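PDB 3K9D: aldehyde dehydrogenase from Listeria monocytogenes, which probably oxidises an aldehyde or oxo group of its substrate, passing the electrons to NAD or NADP. Local coordinates for residues 26-31 and 136-141; 20-25 and 109-114; 277-282 and 314-319. All coordinates share one frame; numbering follows the deposited sequence.

Interaction 1 of 3, residues 26-31 and 136-141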
loop_
_atom_site.group_PDB
_atom_site.type_symbol
_atom_site.label_atom_id
_atom_site.label_comp_id
_atom_site.label_asym_id
_atom_site.label_seq_id
_atom_site.Cartn_x
_atom_site.Cartn_y
_atom_site.Cartn_z
ATOM N N LYS A 26 -8.334 0.843 -20.480
ATOM C CA LYS A 26 -9.585 1.615 -20.609
ATOM C C LYS A 26 -10.669 0.803 -21.299
ATOM O O LYS A 26 -11.841 0.890 -20.948
ATOM C CB LYS A 26 -9.332 2.971 -21.275
ATOM C CG LYS A 26 -8.621 3.917 -20.290
ATOM C CD LYS A 26 -8.157 5.235 -20.895
ATOM C CE LYS A 26 -6.974 5.838 -20.108
ATOM N NZ LYS A 26 -7.206 6.095 -18.657
ATOM N N GLU A 27 -10.248 -0.048 -22.228
ATOM C CA GLU A 27 -11.129 -1.033 -22.821
ATOM C C GLU A 27 -11.515 -2.165 -21.840
ATOM O O GLU A 27 -12.680 -2.537 -21.767
ATOM C CB GLU A 27 -10.482 -1.571 -24.089
ATOM C CG GLU A 27 -11.435 -2.044 -25.120
ATOM C CD GLU A 27 -10.755 -2.259 -26.451
ATOM O OE1 GLU A 27 -10.908 -3.359 -27.031
ATOM O OE2 GLU A 27 -10.058 -1.324 -26.905
ATOM N N LEU A 28 -10.554 -2.685 -21.071
ATOM C CA LEU A 28 -10.859 -3.656 -20.014
ATOM C C LEU A 28 -11.788 -3.076 -18.946
ATOM O O LEU A 28 -12.624 -3.790 -18.397
ATOM C CB LEU A 28 -9.583 -4.131 -19.319
ATOM C CG LEU A 28 -8.650 -5.135 -19.976
ATOM C CD1 LEU A 28 -7.396 -5.237 -19.117
ATOM C CD2 LEU A 28 -9.323 -6.503 -20.136
ATOM N N ALA A 29 -11.611 -1.781 -18.653
ATOM C CA ALA A 29 -12.398 -1.045 -17.653
ATOM C C ALA A 29 -13.899 -0.921 -17.986
ATOM O O ALA A 29 -14.714 -0.699 -17.095
ATOM C CB ALA A 29 -11.789 0.344 -17.420
ATOM N N ALA A 30 -14.257 -1.064 -19.260
ATOM C CA ALA A 30 -15.659 -1.057 -19.679
ATOM C C ALA A 30 -16.328 -2.443 -19.609
ATOM O O ALA A 30 -17.560 -2.550 -19.631
ATOM C CB ALA A 30 -15.781 -0.480 -21.085
ATOM N N MET A 31 -15.517 -3.497 -19.536
ATOM C CA MET A 31 -16.026 -4.876 -19.551
ATOM C C MET A 31 -16.674 -5.282 -18.230
ATOM O O MET A 31 -16.250 -4.836 -17.158
ATOM C CB MET A 31 -14.905 -5.870 -19.873
ATOM C CG MET A 31 -14.128 -5.599 -21.140
ATOM S SD MET A 31 -12.976 -6.960 -21.520
ATOM C CE MET A 31 -12.554 -6.479 -23.175
ATOM N N GLY A 136 -9.032 -5.994 -13.603
ATOM C CA GLY A 136 -9.333 -5.039 -14.684
ATOM C C GLY A 136 -8.165 -4.166 -15.119
ATOM O O GLY A 136 -8.365 -3.084 -15.692
ATOM N N ASN A 137 -6.949 -4.647 -14.861
ATOM C CA ASN A 137 -5.708 -3.913 -15.142
ATOM C C ASN A 137 -5.004 -4.463 -16.368
ATOM O O ASN A 137 -5.172 -5.627 -16.699
ATOM C CB ASN A 137 -4.720 -4.102 -13.983
ATOM C CG ASN A 137 -5.265 -3.649 -12.650
ATOM O OD1 ASN A 137 -5.415 -2.449 -12.394
ATOM N ND2 ASN A 137 -5.526 -4.607 -11.774
ATOM N N SER A 138 -4.161 -3.650 -16.992
ATOM C CA SER A 138 -3.206 -4.159 -17.967
ATOM C C SER A 138 -1.914 -4.451 -17.225
ATOM O O SER A 138 -1.776 -4.064 -16.060
ATOM C CB SER A 138 -2.951 -3.136 -19.073
ATOM O OG SER A 138 -4.056 -3.067 -19.968
ATOM N N ILE A 139 -0.970 -5.125 -17.877
ATOM C CA ILE A 139 0.329 -5.424 -17.235
ATOM C C ILE A 139 1.489 -5.418 -18.256
ATOM O O ILE A 139 1.353 -5.954 -19.353
ATOM C CB ILE A 139 0.258 -6.731 -16.345
ATOM C CG1 ILE A 139 1.535 -6.913 -15.498
ATOM C CG2 ILE A 139 -0.126 -8.006 -17.191
ATOM C CD1 ILE A 139 1.371 -7.832 -14.309
ATOM N N VAL A 140 2.597 -4.758 -17.912
ATOM C CA VAL A 140 3.801 -4.745 -18.758
ATOM C C VAL A 140 4.961 -5.324 -17.955
ATOM O O VAL A 140 5.289 -4.816 -16.884
ATOM C CB VAL A 140 4.191 -3.311 -19.254
ATOM C CG1 VAL A 140 5.319 -3.392 -20.271
ATOM C CG2 VAL A 140 3.004 -2.587 -19.896
ATOM N N PHE A 141 5.568 -6.389 -18.475
ATOM C CA PHE A 141 6.617 -7.109 -17.765
ATOM C C PHE A 141 8.028 -6.637 -18.037
ATOM O O PHE A 141 8.391 -6.306 -19.166
ATOM C CB PHE A 141 6.528 -8.628 -18.010
ATOM C CG PHE A 141 5.285 -9.261 -17.433
ATOM C CD1 PHE A 141 5.154 -9.437 -16.060
ATOM C CD2 PHE A 141 4.245 -9.650 -18.252
ATOM C CE1 PHE A 141 4.005 -10.013 -15.507
ATOM C CE2 PHE A 141 3.092 -10.216 -17.717
ATOM C CZ PHE A 141 2.977 -10.398 -16.335
#

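Interaction 2 of 3, residues 20-25 and 109-114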
loop_
_atom_site.group_PDB
_atom_site.type_symbol
_atom_site.label_atom_id
_atom_site.label_comp_id
_atom_site.label_asym_id
_atom_site.label_seq_id
_atom_site.Cartn_x
_atom_site.Cartn_y
_atom_site.Cartn_z
ATOM N N SER A 20 0.258 1.526 -25.003
ATOM C CA SER A 20 -0.676 0.505 -25.488
ATOM C C SER A 20 -1.446 -0.107 -24.328
ATOM O O SER A 20 -2.650 -0.317 -24.421
ATOM C CB SER A 20 0.070 -0.606 -26.239
ATOM O OG SER A 20 0.547 -0.157 -27.488
ATOM N N ALA A 21 -0.738 -0.391 -23.236
ATOM C CA ALA A 21 -1.359 -0.947 -22.043
ATOM C C ALA A 21 -2.361 0.021 -21.418
ATOM O O ALA A 21 -3.377 -0.412 -20.881
ATOM C CB ALA A 21 -0.304 -1.359 -21.035
ATOM N N ASN A 22 -2.064 1.320 -21.507
ATOM C CA ASN A 22 -2.933 2.389 -21.015
ATOM C C ASN A 22 -4.280 2.356 -21.734
ATOM O O ASN A 22 -5.334 2.241 -21.091
ATOM C CB ASN A 22 -2.235 3.742 -21.210
ATOM C CG ASN A 22 -2.854 4.848 -20.400
ATOM O OD1 ASN A 22 -3.310 4.641 -19.274
ATOM N ND2 ASN A 22 -2.862 6.046 -20.963
ATOM N N LYS A 23 -4.223 2.400 -23.065
ATOM C CA LYS A 23 -5.412 2.314 -23.924
ATOM C C LYS A 23 -6.206 1.026 -23.708
ATOM O O LYS A 23 -7.431 1.056 -23.581
ATOM C CB LYS A 23 -5.020 2.415 -25.404
ATOM C CG LYS A 23 -4.542 3.790 -25.860
ATOM C CD LYS A 23 -4.156 3.745 -27.325
ATOM C CE LYS A 23 -2.955 4.623 -27.628
ATOM N NZ LYS A 23 -2.289 4.192 -28.894
ATOM N N ALA A 24 -5.491 -0.096 -23.640
ATOM C CA ALA A 24 -6.111 -1.408 -23.519
ATOM C C ALA A 24 -6.874 -1.569 -22.211
ATOM O O ALA A 24 -7.910 -2.225 -22.180
ATOM C CB ALA A 24 -5.055 -2.512 -23.667
ATOM N N GLN A 25 -6.343 -0.979 -21.139
ATOM C CA GLN A 25 -6.954 -1.051 -19.806
ATOM C C GLN A 25 -8.283 -0.291 -19.784
ATOM O O GLN A 25 -9.247 -0.739 -19.164
ATOM C CB GLN A 25 -5.985 -0.527 -18.740
ATOM C CG GLN A 25 -6.421 -0.754 -17.303
ATOM C CD GLN A 25 -7.379 0.319 -16.826
ATOM O OE1 GLN A 25 -7.253 1.487 -17.197
ATOM N NE2 GLN A 25 -8.371 -0.083 -16.038
ATOM N N LEU A 109 -6.447 -0.452 -10.773
ATOM C CA LEU A 109 -5.289 0.415 -10.575
ATOM C C LEU A 109 -4.872 1.087 -11.891
ATOM O O LEU A 109 -4.570 2.279 -11.907
ATOM C CB LEU A 109 -4.115 -0.344 -9.907
ATOM C CG LEU A 109 -3.880 -0.266 -8.386
ATOM C CD1 LEU A 109 -5.179 -0.131 -7.574
ATOM C CD2 LEU A 109 -2.969 -1.385 -7.811
ATOM N N GLY A 110 -4.915 0.346 -12.995
ATOM C CA GLY A 110 -4.399 0.843 -14.259
ATOM C C GLY A 110 -3.373 -0.063 -14.905
ATOM O O GLY A 110 -3.638 -1.243 -15.128
ATOM N N VAL A 111 -2.210 0.480 -15.251
ATOM C CA VAL A 111 -1.162 -0.344 -15.880
ATOM C C VAL A 111 -0.177 -0.816 -14.804
ATOM O O VAL A 111 0.498 0.002 -14.170
ATOM C CB VAL A 111 -0.380 0.422 -16.973
ATOM C CG1 VAL A 111 0.693 -0.470 -17.601
ATOM C CG2 VAL A 111 -1.311 0.960 -18.028
ATOM N N VAL A 112 -0.131 -2.131 -14.601
ATOM C CA VAL A 112 0.736 -2.776 -13.619
ATOM C C VAL A 112 2.129 -2.995 -14.227
ATOM O O VAL A 112 2.254 -3.362 -15.401
ATOM C CB VAL A 112 0.124 -4.144 -13.149
ATOM C CG1 VAL A 112 0.966 -4.811 -12.077
ATOM C CG2 VAL A 112 -1.292 -3.948 -12.607
ATOM N N ALA A 113 3.166 -2.737 -13.437
ATOM C CA ALA A 113 4.526 -3.100 -13.807
ATOM C C ALA A 113 4.916 -4.349 -13.030
ATOM O O ALA A 113 5.027 -4.325 -11.800
ATOM C CB ALA A 113 5.481 -1.978 -13.519
ATOM N N GLY A 114 5.082 -5.450 -13.757
ATOM C CA GLY A 114 5.492 -6.715 -13.158
ATOM C C GLY A 114 6.972 -6.980 -13.366
ATOM O O GLY A 114 7.429 -7.160 -14.493
#

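Interaction 3 of 3, residues 277-282 and 314-319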
loop_
_atom_site.group_PDB
_atom_site.type_symbol
_atom_site.label_atom_id
_atom_site.label_comp_id
_atom_site.label_asym_id
_atom_site.label_seq_id
_atom_site.Cartn_x
_atom_site.Cartn_y
_atom_site.Cartn_z
ATOM N N HIS A 277 22.894 -34.963 3.913
ATOM C CA HIS A 277 24.309 -35.088 4.179
ATOM C C HIS A 277 24.827 -33.936 5.020
ATOM O O HIS A 277 24.807 -32.776 4.600
ATOM C CB HIS A 277 25.103 -35.144 2.873
ATOM C CG HIS A 277 26.545 -35.489 3.060
ATOM N ND1 HIS A 277 26.959 -36.675 3.629
ATOM C CD2 HIS A 277 27.675 -34.818 2.729
ATOM C CE1 HIS A 277 28.279 -36.716 3.649
ATOM N NE2 HIS A 277 28.737 -35.607 3.093
ATOM N N PHE A 278 25.304 -34.287 6.210
ATOM C CA PHE A 278 25.854 -33.345 7.160
ATOM C C PHE A 278 27.331 -33.140 6.859
ATOM O O PHE A 278 28.106 -34.101 6.738
ATOM C CB PHE A 278 25.644 -33.851 8.588
ATOM C CG PHE A 278 24.229 -33.709 9.072
ATOM C CD1 PHE A 278 23.847 -32.592 9.807
ATOM C CD2 PHE A 278 23.275 -34.679 8.784
ATOM C CE1 PHE A 278 22.539 -32.450 10.254
ATOM C CE2 PHE A 278 21.967 -34.546 9.220
ATOM C CZ PHE A 278 21.600 -33.428 9.960
ATOM N N LEU A 279 27.696 -31.877 6.703
ATOM C CA LEU A 279 29.046 -31.490 6.382
ATOM C C LEU A 279 29.866 -31.534 7.648
ATOM O O LEU A 279 29.329 -31.325 8.738
ATOM C CB LEU A 279 29.055 -30.075 5.793
ATOM C CG LEU A 279 28.366 -29.958 4.435
ATOM C CD1 LEU A 279 28.508 -28.549 3.918
ATOM C CD2 LEU A 279 28.989 -30.943 3.452
ATOM N N SER A 280 31.164 -31.801 7.498
ATOM C CA SER A 280 32.097 -31.744 8.610
ATOM C C SER A 280 32.427 -30.276 8.834
ATOM O O SER A 280 32.106 -29.447 7.991
ATOM C CB SER A 280 33.365 -32.533 8.280
ATOM O OG SER A 280 34.262 -31.740 7.531
ATOM N N ASP A 281 33.062 -29.956 9.959
ATOM C CA ASP A 281 33.503 -28.582 10.234
ATOM C C ASP A 281 34.302 -27.992 9.066
ATOM O O ASP A 281 33.975 -26.907 8.578
ATOM C CB ASP A 281 34.310 -28.516 11.541
ATOM C CG ASP A 281 34.916 -27.140 11.788
ATOM O OD1 ASP A 281 34.157 -26.177 12.039
ATOM O OD2 ASP A 281 36.157 -27.024 11.722
ATOM N N ALA A 282 35.309 -28.727 8.595
ATOM C CA ALA A 282 36.169 -28.266 7.501
ATOM C C ALA A 282 35.409 -28.091 6.177
ATOM O O ALA A 282 35.618 -27.107 5.466
ATOM C CB ALA A 282 37.371 -29.199 7.328
ATOM N N ALA A 314 32.544 -26.134 -5.028
ATOM C CA ALA A 314 33.196 -25.836 -3.755
ATOM C C ALA A 314 34.338 -26.798 -3.455
ATOM O O ALA A 314 35.005 -26.674 -2.419
ATOM C CB ALA A 314 32.178 -25.854 -2.622
ATOM N N GLY A 315 34.549 -27.760 -4.354
ATOM C CA GLY A 315 35.613 -28.746 -4.208
ATOM C C GLY A 315 35.334 -29.755 -3.114
ATOM O O GLY A 315 36.260 -30.295 -2.510
ATOM N N LEU A 316 34.050 -29.998 -2.846
ATOM C CA LEU A 316 33.628 -31.006 -1.879
ATOM C C LEU A 316 33.365 -32.322 -2.596
ATOM O O LEU A 316 33.026 -32.337 -3.789
ATOM C CB LEU A 316 32.352 -30.565 -1.149
ATOM C CG LEU A 316 32.261 -29.283 -0.304
ATOM C CD1 LEU A 316 30.949 -29.301 0.460
ATOM C CD2 LEU A 316 33.425 -29.105 0.673
ATOM N N THR A 317 33.533 -33.417 -1.857
ATOM C CA THR A 317 33.190 -34.760 -2.315
ATOM C C THR A 317 32.070 -35.256 -1.414
ATOM O O THR A 317 32.262 -35.435 -0.214
ATOM C CB THR A 317 34.402 -35.744 -2.238
ATOM O OG1 THR A 317 35.452 -35.284 -3.100
ATOM C CG2 THR A 317 33.987 -37.136 -2.669
ATOM N N VAL A 318 30.918 -35.498 -2.026
ATOM C CA VAL A 318 29.646 -35.689 -1.334
ATOM C C VAL A 318 28.961 -36.874 -2.017
ATOM O O VAL A 318 29.012 -36.950 -3.240
ATOM C CB VAL A 318 28.796 -34.375 -1.497
ATOM C CG1 VAL A 318 27.320 -34.618 -1.324
ATOM C CG2 VAL A 318 29.288 -33.275 -0.552
ATOM N N PRO A 319 28.327 -37.808 -1.246
ATOM C CA PRO A 319 27.644 -38.967 -1.861
ATOM C C PRO A 319 26.618 -38.589 -2.944
ATOM O O PRO A 319 25.911 -37.588 -2.799
ATOM C CB PRO A 319 26.948 -39.639 -0.671
ATOM C CG PRO A 319 27.788 -39.279 0.503
ATOM C CD PRO A 319 28.226 -37.852 0.227
#

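Interaction 1 of 3, residues 26-31 and 136-141
L28 and the G136-S138 backbone meet in a buried van der Waals contact, one leucine against a stretch of backbone, where the end of helix 6-28 lies against the chain that leads into strand 138-143. No hydrogen bond spans the two segments, and the leucine does nearly all the touching. Its CB sits 4.0 Å from O of G136, while its CD1 presses on the peptide that follows, 3.3 Å from O of N137. The leucine CG stands beside its own backbone N and opposite the carbonyl carbon (chi1 -76°), and the extended second torsion (172°) carries CD1 onward to that peptide. The carbonyl oxygen of N137 is thus buried under a methyl group and has no polar partner anywhere in the model.

The strand is entered through the link of a beta-alpha-beta crossover: strand 102-116 leads through helix 121-134 to its parallel neighbour, strand 138-143, as in the Rossmann-like coenzyme-binding domain of aldehyde dehydrogenases. G136 ends the helix with a Schellman motif at positive phi (87°), and I133 of that helix also packs on L28.

Polar side chains here look elsewhere. OD1 of N137 accepts a hydrogen bond from N of G110, and its ND2 reaches carbonyls of S132 and L439. S138, whose OG is 4.1 Å from CD1 of L28, bonds through that hydroxyl to O of A21, about two helical turns before the leucine.

Interaction 2 of 3, residues 20-25 and 109-114
V111, Q25 and G110 carry most of this contact, in which one flank of helix 6-28 rests on the start of the strand run 111-114. V111 has the most surface buried and meets the helix with both branches of its side chain. CG1, placed opposite the backbone N, touches CB of A21 at 3.7 Å. CG2 also reaches CB of A21 but lies closest to the helix backbone: it is 3.6 Å from N of N22 and 3.7 Å from C of A21, so this methyl sits on the peptide that joins these two residues.

One turn further along the helix, Q25 approaches G110. Its chain leaves with CG opposite the backbone N and then bends at chi2 (-83°), which lays the aliphatic part along the glycine peptide. CG is 3.6 Å from O of G110, and CD is 4.0 Å from CA of the same residue. The amide finds its polar partner elsewhere, since NE2 donates a hydrogen bond to O of G136. The contact with G110 is thus van der Waals packing alone. At the backbone angles of G110 (phi 126°, psi -127°) a beta carbon would be jammed against O of L109. Just before it in the chain, the side chain of L109 packs on A424 of the second subunit, placing this corner of the sheet beside the dimer interface.

Strand 102-116 runs parallel to both 138-143 and 192-197, and helix 6-28 also packs on 138-143 through A21, A24 and Q25. A helix laid over adjacent parallel strands in this way is the layered alpha/beta packing of a Rossmann-like domain, consistent with the coenzyme-binding half of an aldehyde dehydrogenase.

Interaction 3 of 3, residues 277-282 and 314-319
With chi1 at -171°, the ring of H277 is set opposite its own backbone N and reaches out to V318 and P319, while chi2 (60°) turns it so that one face receives the proline. CD of P319 stands over the centre of that face, 3.6 Å from the ring centroid and only 12° off the normal, a CH-pi contact. The closest ring atom is CE1 of H277, also 3.6 Å from CD of P319, and the two side chains lie roughly at right angles. V318 comes in differently: its CG2 approaches CD2 of the histidine at 4.0 Å on a slanting path, and its CG1 is almost as near, at 4.1 Å, so both methyls of V318 bear on that one ring carbon.

Both segments belong to a beta-alpha-beta crossover. Strand 276-278, outermost within this chain in a seven-stranded parallel sheet, is followed by helices 281-291 and 307-313, and the chain then returns through 314-319 to strand 324-328, its parallel neighbour. The contact joins the exit from the first strand to the approach to the second, in what is by family resemblance the catalytic domain.

Further along, the leucines meet crosswise through single methyls, CD2 of L279 and CD1 of L316 being 3.9 Å apart. L279 also packs on L287 and L316 on E283 and Q286, so both leucines lean on helix 281-291. That helix starts at S280, whose side chain caps a backbone N in its first turn, while N of S280 is bonded to OE1 of E283, a pairing consistent with a capping box. G315 closes helix 307-313 with a Schellman motif, and O of V318 accepts a bond from NE2 of Q308.

Interactions 1 and 2 are two halves of one packing layer: both use helix 6-28, both reach neighbouring strands of the same sheet, and their centres lie 6 Å apart. Backbone bonding between V140 and V112 couples their strands directly. Interaction 3 is remote, its centre about 52 Å from that of interaction 1 and about 50 Å from that of interaction 2; it joins the end of strand 276-278, at the margin of the separate parallel sheet, to the loop that leads to its neighbour. In the buried pair, aliphatic groups press largely on backbone, with one alanine-valine touch in interaction 2; the partly exposed third contact uses side chain against side chain, including an aromatic face.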